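Local coordinates for phosphate binding protein (Planctomyces limnophilus, PDB 4JWO) that probably binds phosphate ions and takes part in their transport across the cytoplasmic membrane, at residues G100-K103 with K104-A107; R117-T120 with E121-A125; S171-K175 with W176-R180; E162-K165 with I166-D170; A272-S276 with G277-P281. All coordinates share one frame; numbering follows the deposited sequence. Where two conformers were deposited one is given.

Interaction 1: residues G100-K103 with K104-A107; sequences GGFK and KFIA
F102 and F105 lie almost one turn apart on the alpha helix 98-106 of this periplasmic-binding-protein type fold, and both rings are buried. F105 presents CD2 to the edge of the F102 ring, near its plane, with F102 CD1 and F105 CD2 4.2 Å apart. The F105 ring swings to the carbonyl side of its own residue, CG lying trans to N (chi1 -167°), while its CB rests 3.2 Å from F102 O. Strand 112-115 and helix 121-129 pack against the pair, and F102 also meets Y289 edge-to-face; large apolar rings suit a face with so many neighbours. I106 is packed just as closely. Its backbone N donates to F102 O at 2.8 Å, I106 CG1 lies 3.3 Å from F102 O, and the branched side chain goes on to E126 and C127.

The solvent side is much looser. K103 and K104 stretch out as extended chains, their apolar methylenes lying near the helix and their ammonium ends leading away from it; K104 CG passes 3.6 Å from G100 O. G100 and G101 keep ordinary helical torsions, and G101 suits its buried place by adding no side-chain bulk. At the last turn A107, already beyond the helix, donates from its N to K103 O at 3.1 Å, with a hydrogen-bond angle of 147°.

Interaction 2: residues R117-T120 with E121-A125; sequences RPIT and EKEAA
The guanidinium of R117 and the carboxylate of E123 meet end-on at the start of helix 121-129, where T120 and E123 form a capping box. One face of the guanidinium carries T120 CG2, 3.5 Å above the plane and shifted toward the rim, while I119 CA lies in plane at an edge. The salt bridge uses both terminal nitrogens: R117 NH1 bonds E123 OE1 at 3.0 Å, and R117 NH2 bonds E123 OE2 at 2.9 Å. Both oxygens are met on their syn side, though the two flat groups are turned 37° apart. R117 NH1 also donates to P118 O, which helps fix the rotation of the group.

E123 OE1 has a second task. On its anti side it accepts T120 N at 2.9 Å in a nearly straight bond (174°), and the reciprocal half of the box runs from E123 N to T120 OG1, also 2.9 Å. Threonine suits the N-cap because OG1, held in the crowded position between N and the carbonyl carbon (chi1 69°), faces the first turn. Two donors on OE1, together with the helix N terminus, would probably favour the charged carboxylate. With an alanine in place of this glutamate, the R117 guanidinium is likely to lose its anionic mate and turn more freely, and T120 N to lose its acceptor.

Alongside, I119 runs past E123 in the opposite direction, with I119 CG1 3.5 Å from E123 CB. Where the helix begins, A124 N donates to T120 O at 2.7 Å.

Interaction 3: residues S171-K175 with W176-R180; sequences SKVSK and WSEVR
The backbone turns tightly between K175 and E178, where E178 N donates to K175 O at 3.0 Å across the short 3-10 turn 176-178, in the loop between helix 160-167 and strand 189-192. The side chain of E178 reaches back to the residues that precede the turn. It is extended, with CG lying beside N (chi1 -70°), and one of its oxygens takes two successive amides. S174 N approaches E178 OE1 almost head-on, in line with its C-O bond, at 2.9 Å and with a bond angle of 169°. K175 N reaches E178 OE1 at 3.1 Å from above the carboxylate plane, 46° out of it. Glutamate suits this place: its chain is long enough to span the distance to the two amides that lead into the turn.

Apolar contact lies beside this polar grip. V173 CG1 meets V179 CG2 at 3.9 Å, the two side chains crossing at about a right angle, and V179 goes on to touch I166 of the preceding helix. W176 is buried by partners beyond the turn: its ring stands edge-to-face with F154, and its NE1 donates to G236 O. K175 NZ stays 6.1 Å from E178 OE2, not in contact with it, and forms its salt bridge with D185. K165 NZ binds the carbonyl oxygens of both E178 and V179. At the start of the loop S171 forms an ST turn, its OG accepting V173 N at 3.1 Å.

Interaction 4: residues E162-K165 with I166-D170; sequences ELNK and IWAAD
W167 begins against the carbonyl of L163, one turn back: its CB lies 3.4 Å from L163 O, and its CG is 3.7 Å from the same oxygen. CD1 comes closer still, 3.3 Å from L163 O, which sits in the plane of the indole at its edge. That oxygen also accepts W167 N at 2.9 Å, so backbone bond and ring edge share one carbonyl. Over one face of the ring lies I166 CG2, 3.8 Å above the plane and offset toward the rim. F203, Y218 and Y240 each meet the indole edge-to-face, an aromatic setting that suits a broad, flat side chain.

This is the C-terminal end of helix 160-167, and the backbone turns extended at A168. A168 N still donates to N164 O at 2.9 Å, while A168 CB packs 3.1 Å from N164 O; alanine adds nothing beyond CB at this close approach. The N164 side chain, with CG opposite the backbone N (chi1 170°), turns its amide so that ND2 lies 3.6 Å from A168 CB while donating to N208 OD1.

Interaction 5: residues A272-S276 with G277-P281; sequences ATIES and GEYTP
The C-terminal end of helix 271-275, followed by a glycine with positive phi, sends the chain toward strand 283-291, and T273 and Y279 are joined across this turn by a backbone bond. The helical path breaks at G277, whose positive phi (80°) is easiest for a residue without a CB. G277 N donates to I274 O at 3.2 Å, while Y279 N reaches back to T273 O at 3.0 Å, arriving well above the carbonyl plane (47° out of it). Y279 is also the centre of an inverse gamma turn, which bends the chain again just after the helix.

S276 adds a side-chain link to the turn. Its hydroxyl donates from OG to A272 O at 3.0 Å, and S276 OG in turn weakly accepts E278 N at 3.3 Å. A serine fits because its short side chain can address both the helix behind it and the amide ahead.

Side-chain packing gathers round Y279: its CB lies 3.7 Å from T273 OG1, a hydroxyl that also bonds to E268 O just before the helix. The phenol OH finds L144 O on strand 134-148, tying the turn to the sheet, so a tyrosine serves here with both its ring and its polar end. With the ring thrown to the carbonyl side (chi1 -178°), the tyrosine runs alongside I274, both side chains pointing the same way. Aliphatic chain and ring give each other buried surface, and I274 CG1 touches Y279 CD2 at 4.0 Å.

In the fold
From the N terminus the chain meets interaction 1, on helix 98-106, and then, past strand 112-115, interaction 2 at the start of helix 121-129. The two touch directly, F102 packing on R117, I119 and E123, which joins these helices. Interaction 4 comes next, at the end of helix 160-167, and interaction 3 follows at once; R180 reaches E162 and S171 meets K165, tying that helix to the loop before strand 189-192. Their centres are 9 Å apart. Interaction 5 comes last, leading from helix 271-275 into strand 283-291, its nearest atoms about 7 Å from interaction 4 and about 10 Å from interaction 2. All five close locally, in series; none nests or crosses.

Interaction 1: residues G100-K103 with K104-A107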
loop_
_atom_site.group_PDB
_atom_site.type_symbol
_atom_site.label_atom_id
_atom_site.label_comp_id
_atom_site.label_asym_id
_atom_site.label_seq_id
_atom_site.Cartn_x
_atom_site.Cartn_y
_atom_site.Cartn_z
ATOM N N GLY A 100 12.315 8.364 3.038
ATOM C CA GLY A 100 12.864 8.719 4.334
ATOM C C GLY A 100 13.489 7.510 4.998
ATOM O O GLY A 100 14.555 7.601 5.590
ATOM N N GLY A 101 12.818 6.364 4.888
ATOM C CA GLY A 101 13.347 5.126 5.428
ATOM C C GLY A 101 14.627 4.686 4.733
ATOM O O GLY A 101 15.567 4.231 5.374
ATOM N N PHE A 102 14.654 4.800 3.410
ATOM C CA PHE A 102 15.865 4.466 2.669
ATOM C C PHE A 102 17.017 5.411 3.019
ATOM O O PHE A 102 18.184 5.013 2.989
ATOM C CB PHE A 102 15.609 4.479 1.157
ATOM C CG PHE A 102 15.093 3.173 0.607
ATOM C CD1 PHE A 102 15.809 1.994 0.774
ATOM C CD2 PHE A 102 13.911 3.135 -0.109
ATOM C CE1 PHE A 102 15.332 0.792 0.245
ATOM C CE2 PHE A 102 13.431 1.935 -0.640
ATOM C CZ PHE A 102 14.146 0.770 -0.458
ATOM N N LYS A 103 16.694 6.664 3.345
ATOM C CA LYS A 103 17.714 7.651 3.709
ATOM C C LYS A 103 18.413 7.250 5.000
ATOM O O LYS A 103 19.624 7.403 5.135
ATOM C CB LYS A 103 17.102 9.051 3.862
ATOM C CG LYS A 103 16.849 9.802 2.552
ATOM C CD LYS A 103 16.115 11.124 2.797
ATOM C CE LYS A 103 16.035 11.977 1.531
ATOM N NZ LYS A 103 15.332 13.278 1.780
ATOM N N LYS A 104 17.636 6.749 5.955
ATOM C CA LYS A 104 18.188 6.255 7.207
ATOM C C LYS A 104 18.872 4.911 7.012
ATOM O O LYS A 104 19.827 4.581 7.706
ATOM C CB LYS A 104 17.097 6.142 8.274
ATOM C CG LYS A 104 16.415 7.457 8.615
ATOM C CD LYS A 104 15.926 7.458 10.058
ATOM C CE LYS A 104 15.136 8.714 10.387
ATOM N NZ LYS A 104 14.727 8.754 11.822
ATOM N N PHE A 105 18.362 4.138 6.062
ATOM C CA PHE A 105 18.938 2.854 5.691
ATOM C C PHE A 105 20.340 3.070 5.147
ATOM O O PHE A 105 21.283 2.394 5.545
ATOM C CB PHE A 105 18.057 2.217 4.618
ATOM C CG PHE A 105 18.350 0.762 4.348
ATOM C CD1 PHE A 105 18.031 -0.213 5.281
ATOM C CD2 PHE A 105 18.906 0.367 3.140
ATOM C CE1 PHE A 105 18.272 -1.558 5.017
ATOM C CE2 PHE A 105 19.151 -0.977 2.869
ATOM C CZ PHE A 105 18.832 -1.941 3.810
ATOM N N ILE A 106 20.464 4.029 4.237
ATOM C CA ILE A 106 21.750 4.372 3.633
ATOM C C ILE A 106 22.697 4.971 4.677
ATOM O O ILE A 106 23.902 4.715 4.651
ATOM C CB ILE A 106 21.565 5.340 2.435
ATOM C CG1 ILE A 106 20.911 4.602 1.264
ATOM C CG2 ILE A 106 22.893 5.942 1.996
ATOM C CD1 ILE A 106 20.208 5.516 0.275
ATOM N N ALA A 107 22.146 5.751 5.604
ATOM C CA ALA A 107 22.938 6.337 6.688
ATOM C C ALA A 107 23.251 5.318 7.789
ATOM O O ALA A 107 23.927 5.643 8.772
ATOM C CB ALA A 107 22.230 7.557 7.269
#

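Interaction 2: residues R117-T120 with E121-A125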
loop_
_atom_site.group_PDB
_atom_site.type_symbol
_atom_site.label_atom_id
_atom_site.label_comp_id
_atom_site.label_asym_id
_atom_site.label_seq_id
_atom_site.Cartn_x
_atom_site.Cartn_y
_atom_site.Cartn_z
ATOM N N ARG A 117 7.627 0.858 -2.793
ATOM C CA ARG A 117 8.133 0.721 -4.152
ATOM C C ARG A 117 9.503 0.099 -4.030
ATOM O O ARG A 117 10.118 0.180 -2.967
ATOM C CB ARG A 117 8.264 2.093 -4.812
ATOM C CG ARG A 117 9.070 3.076 -3.987
ATOM C CD ARG A 117 9.782 4.107 -4.838
ATOM N NE ARG A 117 10.441 5.114 -4.004
ATOM C CZ ARG A 117 11.614 4.937 -3.406
ATOM N NH1 ARG A 117 12.264 3.790 -3.557
ATOM N NH2 ARG A 117 12.137 5.905 -2.656
ATOM N N PRO A 118 10.001 -0.509 -5.110
ATOM C CA PRO A 118 11.366 -1.036 -5.049
ATOM C C PRO A 118 12.380 0.083 -4.826
ATOM O O PRO A 118 12.138 1.234 -5.205
ATOM C CB PRO A 118 11.563 -1.644 -6.436
ATOM C CG PRO A 118 10.187 -1.930 -6.930
ATOM C CD PRO A 118 9.350 -0.813 -6.397
ATOM N N ILE A 119 13.503 -0.260 -4.203
ATOM C CA ILE A 119 14.648 0.633 -4.101
ATOM C C ILE A 119 14.997 1.216 -5.473
ATOM O O ILE A 119 14.951 0.508 -6.481
ATOM C CB ILE A 119 15.851 -0.125 -3.489
ATOM C CG1 ILE A 119 16.989 0.827 -3.126
ATOM C CG2 ILE A 119 16.339 -1.262 -4.404
ATOM C CD1 ILE A 119 18.136 0.115 -2.459
ATOM N N THR A 120 15.316 2.508 -5.521
ATOM C CA THR A 120 15.663 3.147 -6.793
ATOM C C THR A 120 17.100 2.844 -7.193
ATOM O O THR A 120 17.902 2.404 -6.372
ATOM C CB THR A 120 15.485 4.681 -6.752
ATOM O OG1 THR A 120 16.471 5.250 -5.884
ATOM C CG2 THR A 120 14.091 5.056 -6.272
ATOM N N GLU A 121 17.415 3.081 -8.465
ATOM C CA GLU A 121 18.783 2.944 -8.943
ATOM C C GLU A 121 19.710 3.835 -8.138
ATOM O O GLU A 121 20.811 3.424 -7.788
ATOM C CB GLU A 121 18.887 3.308 -10.422
ATOM C CG GLU A 121 18.423 2.223 -11.372
ATOM C CD GLU A 121 18.886 2.476 -12.792
ATOM O OE1 GLU A 121 18.279 1.908 -13.726
ATOM O OE2 GLU A 121 19.863 3.239 -12.973
ATOM N N LYS A 122 19.265 5.054 -7.841
ATOM C CA LYS A 122 20.101 5.989 -7.088
ATOM C C LYS A 122 20.288 5.511 -5.654
ATOM O O LYS A 122 21.397 5.545 -5.128
ATOM C CB LYS A 122 19.543 7.419 -7.107
ATOM C CG LYS A 122 20.447 8.426 -6.397
ATOM C CD LYS A 122 19.905 9.854 -6.445
ATOM C CE LYS A 122 20.842 10.811 -5.708
ATOM N NZ LYS A 122 20.346 12.218 -5.687
ATOM N N GLU A 123 19.203 5.063 -5.024
ATOM C CA GLU A 123 19.296 4.527 -3.671
ATOM C C GLU A 123 20.156 3.271 -3.642
ATOM O O GLU A 123 20.954 3.074 -2.731
ATOM C CB GLU A 123 17.904 4.246 -3.094
ATOM C CG GLU A 123 17.128 5.493 -2.726
ATOM C CD GLU A 123 15.636 5.245 -2.610
ATOM O OE1 GLU A 123 15.152 4.208 -3.122
ATOM O OE2 GLU A 123 14.943 6.094 -2.002
ATOM N N ALA A 124 20.000 2.422 -4.649
ATOM C CA ALA A 124 20.812 1.215 -4.744
ATOM C C ALA A 124 22.296 1.550 -4.890
ATOM O O ALA A 124 23.144 0.917 -4.267
ATOM C CB ALA A 124 20.348 0.353 -5.900
ATOM N N ALA A 125 22.601 2.549 -5.712
ATOM C CA ALA A 125 23.986 2.965 -5.909
ATOM C C ALA A 125 24.564 3.561 -4.627
ATOM O O ALA A 125 25.730 3.334 -4.310
ATOM C CB ALA A 125 24.098 3.956 -7.059
#

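Interaction 3: residues S171-K175 with W176-R180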
loop_
_atom_site.group_PDB
_atom_site.type_symbol
_atom_site.label_atom_id
_atom_site.label_comp_id
_atom_site.label_asym_id
_atom_site.label_seq_id
_atom_site.Cartn_x
_atom_site.Cartn_y
_atom_site.Cartn_z
ATOM N N SER A 171 -7.891 21.061 -7.018
ATOM C CA SER A 171 -9.152 20.773 -7.698
ATOM C C SER A 171 -10.338 21.393 -6.981
ATOM O O SER A 171 -10.482 21.266 -5.757
ATOM C CB SER A 171 -9.391 19.273 -7.821
ATOM O OG SER A 171 -10.665 19.067 -8.419
ATOM N N LYS A 172 -11.182 22.067 -7.757
ATOM C CA LYS A 172 -12.427 22.620 -7.248
ATOM C C LYS A 172 -13.608 21.869 -7.841
ATOM O O LYS A 172 -14.747 22.326 -7.734
ATOM C CB LYS A 172 -12.548 24.096 -7.623
ATOM C CG LYS A 172 -11.278 24.891 -7.394
ATOM C CD LYS A 172 -10.819 24.794 -5.948
ATOM C CE LYS A 172 -9.405 25.329 -5.801
ATOM N NZ LYS A 172 -8.976 25.402 -4.372
ATOM N N VAL A 173 -13.336 20.734 -8.481
ATOM C CA VAL A 173 -14.380 19.993 -9.193
ATOM C C VAL A 173 -15.490 19.614 -8.234
ATOM O O VAL A 173 -15.241 19.063 -7.162
ATOM C CB VAL A 173 -13.820 18.733 -9.899
ATOM C CG1 VAL A 173 -14.946 17.750 -10.273
ATOM C CG2 VAL A 173 -13.035 19.140 -11.128
ATOM N N SER A 174 -16.720 19.945 -8.599
ATOM C CA SER A 174 -17.836 19.686 -7.709
ATOM C C SER A 174 -18.910 18.867 -8.393
ATOM O O SER A 174 -19.783 18.340 -7.726
ATOM C CB SER A 174 -18.427 21.000 -7.196
ATOM O OG SER A 174 -18.947 21.760 -8.270
ATOM N N LYS A 175 -18.849 18.771 -9.721
ATOM C CA LYS A 175 -19.889 18.111 -10.502
ATOM C C LYS A 175 -19.312 17.100 -11.479
ATOM O O LYS A 175 -18.232 17.296 -12.029
ATOM C CB LYS A 175 -20.701 19.144 -11.290
ATOM C CG LYS A 175 -21.515 20.076 -10.432
ATOM C CD LYS A 175 -22.182 21.155 -11.267
ATOM C CE LYS A 175 -23.151 21.969 -10.424
ATOM N NZ LYS A 175 -23.889 22.978 -11.237
ATOM N N TRP A 176 -20.057 16.032 -11.723
ATOM C CA TRP A 176 -19.588 15.005 -12.644
ATOM C C TRP A 176 -19.354 15.560 -14.050
ATOM O O TRP A 176 -18.449 15.115 -14.756
ATOM C CB TRP A 176 -20.584 13.846 -12.681
ATOM C CG TRP A 176 -20.571 13.000 -11.448
ATOM C CD1 TRP A 176 -21.433 13.075 -10.396
ATOM C CD2 TRP A 176 -19.663 11.933 -11.145
ATOM N NE1 TRP A 176 -21.126 12.123 -9.456
ATOM C CE2 TRP A 176 -20.042 11.398 -9.898
ATOM C CE3 TRP A 176 -18.568 11.373 -11.817
ATOM C CZ2 TRP A 176 -19.359 10.336 -9.294
ATOM C CZ3 TRP A 176 -17.895 10.315 -11.223
ATOM C CH2 TRP A 176 -18.299 9.805 -9.974
ATOM N N SER A 177 -20.177 16.529 -14.455
ATOM C CA SER A 177 -20.106 17.132 -15.791
ATOM C C SER A 177 -18.767 17.819 -16.022
ATOM O O SER A 177 -18.379 18.098 -17.164
ATOM C CB SER A 177 -21.228 18.159 -15.968
ATOM O OG SER A 177 -21.172 19.119 -14.922
ATOM N N GLU A 178 -18.084 18.122 -14.928
ATOM C CA GLU A 178 -16.806 18.814 -14.986
ATOM C C GLU A 178 -15.645 17.840 -15.155
ATOM O O GLU A 178 -14.524 18.257 -15.444
ATOM C CB GLU A 178 -16.606 19.665 -13.718
ATOM C CG GLU A 178 -17.527 20.872 -13.652
ATOM C CD GLU A 178 -17.539 21.549 -12.291
ATOM O OE1 GLU A 178 -17.267 20.868 -11.285
ATOM O OE2 GLU A 178 -17.830 22.763 -12.224
ATOM N N VAL A 179 -15.908 16.547 -14.977
ATOM C CA VAL A 179 -14.862 15.532 -15.095
ATOM C C VAL A 179 -14.718 15.051 -16.533
ATOM O O VAL A 179 -13.620 14.985 -17.070
ATOM C CB VAL A 179 -15.125 14.332 -14.171
ATOM C CG1 VAL A 179 -13.953 13.343 -14.236
ATOM C CG2 VAL A 179 -15.332 14.816 -12.747
ATOM N N ARG A 180 -15.839 14.723 -17.157
ATOM C CA ARG A 180 -15.842 14.289 -18.548
ATOM C C ARG A 180 -17.047 14.878 -19.257
ATOM O O ARG A 180 -18.142 14.927 -18.692
ATOM C CB ARG A 180 -15.883 12.759 -18.652
ATOM C CG ARG A 180 -15.763 12.235 -20.091
ATOM C CD ARG A 180 -15.941 10.734 -20.140
ATOM N NE ARG A 180 -14.938 10.041 -19.338
ATOM C CZ ARG A 180 -14.737 8.730 -19.359
ATOM N NH1 ARG A 180 -15.453 7.970 -20.173
ATOM N NH2 ARG A 180 -13.808 8.188 -18.575
#

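Interaction 4: residues E162-K165 with I166-D170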
loop_
_atom_site.group_PDB
_atom_site.type_symbol
_atom_site.label_atom_id
_atom_site.label_comp_id
_atom_site.label_asym_id
_atom_site.label_seq_id
_atom_site.Cartn_x
_atom_site.Cartn_y
_atom_site.Cartn_z
ATOM N N GLU A 162 -8.497 11.575 -14.841
ATOM C CA GLU A 162 -9.789 12.040 -14.346
ATOM C C GLU A 162 -9.842 12.037 -12.831
ATOM O O GLU A 162 -10.377 12.957 -12.215
ATOM C CB GLU A 162 -10.938 11.215 -14.930
ATOM C CG GLU A 162 -11.243 11.627 -16.345
ATOM C CD GLU A 162 -12.054 10.607 -17.106
ATOM O OE1 GLU A 162 -12.186 9.454 -16.637
ATOM O OE2 GLU A 162 -12.560 10.966 -18.191
ATOM N N LEU A 163 -9.267 11.008 -12.224
ATOM C CA LEU A 163 -9.225 10.958 -10.769
ATOM C C LEU A 163 -8.392 12.113 -10.213
ATOM O O LEU A 163 -8.719 12.681 -9.163
ATOM C CB LEU A 163 -8.719 9.591 -10.301
ATOM C CG LEU A 163 -9.730 8.455 -10.585
ATOM C CD1 LEU A 163 -9.085 7.073 -10.459
ATOM C CD2 LEU A 163 -10.953 8.546 -9.670
ATOM N N ASN A 164 -7.328 12.475 -10.922
ATOM C CA ASN A 164 -6.487 13.598 -10.516
ATOM C C ASN A 164 -7.241 14.913 -10.661
ATOM O O ASN A 164 -7.148 15.799 -9.824
ATOM C CB ASN A 164 -5.171 13.607 -11.313
ATOM C CG ASN A 164 -4.370 14.867 -11.106
ATOM O OD1 ASN A 164 -4.163 15.638 -12.047
ATOM N ND2 ASN A 164 -3.902 15.091 -9.879
ATOM N N LYS A 165 -8.020 15.025 -11.727
ATOM C CA LYS A 165 -8.846 16.199 -11.943
ATOM C C LYS A 165 -9.789 16.421 -10.752
ATOM O O LYS A 165 -10.049 17.556 -10.351
ATOM C CB LYS A 165 -9.651 16.004 -13.236
ATOM C CG LYS A 165 -10.278 17.248 -13.796
ATOM C CD LYS A 165 -10.961 16.911 -15.117
ATOM C CE LYS A 165 -11.445 18.150 -15.837
ATOM N NZ LYS A 165 -12.154 17.772 -17.091
ATOM N N ILE A 166 -10.284 15.326 -10.189
ATOM C CA ILE A 166 -11.208 15.382 -9.054
ATOM C C ILE A 166 -10.480 15.627 -7.726
ATOM O O ILE A 166 -10.910 16.449 -6.914
ATOM C CB ILE A 166 -11.997 14.069 -8.937
ATOM C CG1 ILE A 166 -12.961 13.913 -10.119
ATOM C CG2 ILE A 166 -12.772 14.020 -7.629
ATOM C CD1 ILE A 166 -13.498 12.520 -10.258
ATOM N N TRP A 167 -9.384 14.910 -7.512
ATOM C CA TRP A 167 -8.762 14.828 -6.185
ATOM C C TRP A 167 -7.567 15.734 -5.934
ATOM O O TRP A 167 -7.114 15.844 -4.792
ATOM C CB TRP A 167 -8.330 13.389 -5.902
ATOM C CG TRP A 167 -9.478 12.485 -5.557
ATOM C CD1 TRP A 167 -10.096 11.598 -6.384
ATOM C CD2 TRP A 167 -10.150 12.399 -4.291
ATOM N NE1 TRP A 167 -11.097 10.944 -5.710
ATOM C CE2 TRP A 167 -11.164 11.426 -4.421
ATOM C CE3 TRP A 167 -9.993 13.041 -3.057
ATOM C CZ2 TRP A 167 -12.007 11.071 -3.365
ATOM C CZ3 TRP A 167 -10.833 12.705 -2.013
ATOM C CH2 TRP A 167 -11.828 11.719 -2.172
ATOM N N ALA A 168 -7.059 16.390 -6.976
ATOM C CA ALA A 168 -5.831 17.171 -6.842
ATOM C C ALA A 168 -5.964 18.239 -5.782
ATOM O O ALA A 168 -7.065 18.722 -5.504
ATOM C CB ALA A 168 -5.457 17.816 -8.160
ATOM N N ALA A 169 -4.821 18.621 -5.227
ATOM C CA ALA A 169 -4.743 19.649 -4.200
ATOM C C ALA A 169 -5.468 20.929 -4.589
ATOM O O ALA A 169 -6.031 21.601 -3.731
ATOM C CB ALA A 169 -3.292 19.953 -3.882
ATOM N N ASP A 170 -5.434 21.271 -5.878
ATOM C CA ASP A 170 -6.028 22.498 -6.368
ATOM C C ASP A 170 -7.340 22.264 -7.115
ATOM O O ASP A 170 -7.850 23.173 -7.764
ATOM C CB ASP A 170 -5.052 23.240 -7.289
ATOM C CG ASP A 170 -4.815 22.517 -8.609
ATOM O OD1 ASP A 170 -4.813 21.267 -8.642
ATOM O OD2 ASP A 170 -4.622 23.212 -9.626
#

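Interaction 5: residues A272-S276 with G277-P281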
loop_
_atom_site.group_PDB
_atom_site.type_symbol
_atom_site.label_atom_id
_atom_site.label_comp_id
_atom_site.label_asym_id
_atom_site.label_seq_id
_atom_site.Cartn_x
_atom_site.Cartn_y
_atom_site.Cartn_z
ATOM N N ALA A 272 -7.535 -11.658 -9.708
ATOM C CA ALA A 272 -6.746 -12.010 -10.885
ATOM C C ALA A 272 -5.962 -10.820 -11.422
ATOM O O ALA A 272 -4.769 -10.941 -11.704
ATOM C CB ALA A 272 -7.633 -12.604 -11.977
ATOM N N THR A 273 -6.617 -9.669 -11.563
ATOM C CA THR A 273 -5.934 -8.514 -12.141
ATOM C C THR A 273 -4.944 -7.905 -11.170
ATOM O O THR A 273 -3.965 -7.278 -11.573
ATOM C CB THR A 273 -6.898 -7.416 -12.641
ATOM O OG1 THR A 273 -7.648 -6.892 -11.538
ATOM C CG2 THR A 273 -7.843 -7.966 -13.703
ATOM N N ILE A 274 -5.201 -8.074 -9.881
ATOM C CA ILE A 274 -4.259 -7.596 -8.887
ATOM C C ILE A 274 -3.030 -8.503 -8.859
ATOM O O ILE A 274 -1.895 -8.015 -8.880
ATOM C CB ILE A 274 -4.907 -7.464 -7.499
ATOM C CG1 ILE A 274 -5.921 -6.321 -7.516
ATOM C CG2 ILE A 274 -3.844 -7.178 -6.442
ATOM C CD1 ILE A 274 -6.888 -6.338 -6.338
ATOM N N GLU A 275 -3.252 -9.812 -8.827
ATOM C CA GLU A 275 -2.135 -10.763 -8.784
ATOM C C GLU A 275 -1.270 -10.736 -10.037
ATOM O O GLU A 275 -0.095 -11.074 -9.980
ATOM C CB GLU A 275 -2.633 -12.194 -8.557
ATOM C CG GLU A 275 -2.723 -12.609 -7.101
ATOM C CD GLU A 275 -2.709 -14.122 -6.928
ATOM O OE1 GLU A 275 -2.445 -14.582 -5.798
ATOM O OE2 GLU A 275 -2.955 -14.848 -7.919
ATOM N N SER A 276 -1.848 -10.355 -11.169
ATOM C CA SER A 276 -1.109 -10.390 -12.436
ATOM C C SER A 276 -0.417 -9.060 -12.691
ATOM O O SER A 276 0.339 -8.919 -13.650
ATOM C CB SER A 276 -2.064 -10.644 -13.578
ATOM O OG SER A 276 -2.969 -9.565 -13.635
ATOM N N GLY A 277 -0.722 -8.073 -11.856
ATOM C CA GLY A 277 -0.168 -6.741 -12.007
ATOM C C GLY A 277 -0.859 -5.897 -13.069
ATOM O O GLY A 277 -0.395 -4.815 -13.399
ATOM N N GLU A 278 -1.959 -6.391 -13.614
ATOM C CA GLU A 278 -2.660 -5.658 -14.659
ATOM C C GLU A 278 -3.331 -4.410 -14.076
ATOM O O GLU A 278 -3.444 -3.392 -14.752
ATOM C CB GLU A 278 -3.685 -6.560 -15.356
ATOM C CG GLU A 278 -4.316 -5.950 -16.592
ATOM C CD GLU A 278 -5.454 -6.794 -17.139
ATOM O OE1 GLU A 278 -5.834 -7.787 -16.482
ATOM O OE2 GLU A 278 -5.975 -6.459 -18.223
ATOM N N TYR A 279 -3.765 -4.505 -12.823
ATOM C CA TYR A 279 -4.462 -3.407 -12.170
ATOM C C TYR A 279 -3.454 -2.409 -11.596
ATOM O O TYR A 279 -3.050 -2.486 -10.429
ATOM C CB TYR A 279 -5.403 -3.958 -11.092
ATOM C CG TYR A 279 -6.209 -2.909 -10.371
ATOM C CD1 TYR A 279 -7.256 -2.256 -10.999
ATOM C CD2 TYR A 279 -5.951 -2.604 -9.047
ATOM C CE1 TYR A 279 -8.009 -1.298 -10.326
ATOM C CE2 TYR A 279 -6.691 -1.654 -8.369
ATOM C CZ TYR A 279 -7.722 -1.009 -9.011
ATOM O OH TYR A 279 -8.467 -0.053 -8.335
ATOM N N THR A 280 -3.031 -1.483 -12.453
ATOM C CA THR A 280 -2.046 -0.475 -12.084
ATOM C C THR A 280 -2.606 0.918 -12.423
ATOM O O THR A 280 -3.286 1.087 -13.431
ATOM C CB THR A 280 -0.687 -0.774 -12.784
ATOM O OG1 THR A 280 0.333 0.107 -12.299
ATOM C CG2 THR A 280 -0.805 -0.648 -14.302
ATOM N N PRO A 281 -2.304 1.928 -11.594
ATOM C CA PRO A 281 -1.381 1.964 -10.450
ATOM C C PRO A 281 -1.957 1.636 -9.078
ATOM O O PRO A 281 -1.216 1.746 -8.098
ATOM C CB PRO A 281 -0.928 3.420 -10.450
ATOM C CG PRO A 281 -2.185 4.161 -10.848
ATOM C CD PRO A 281 -2.861 3.260 -11.881
#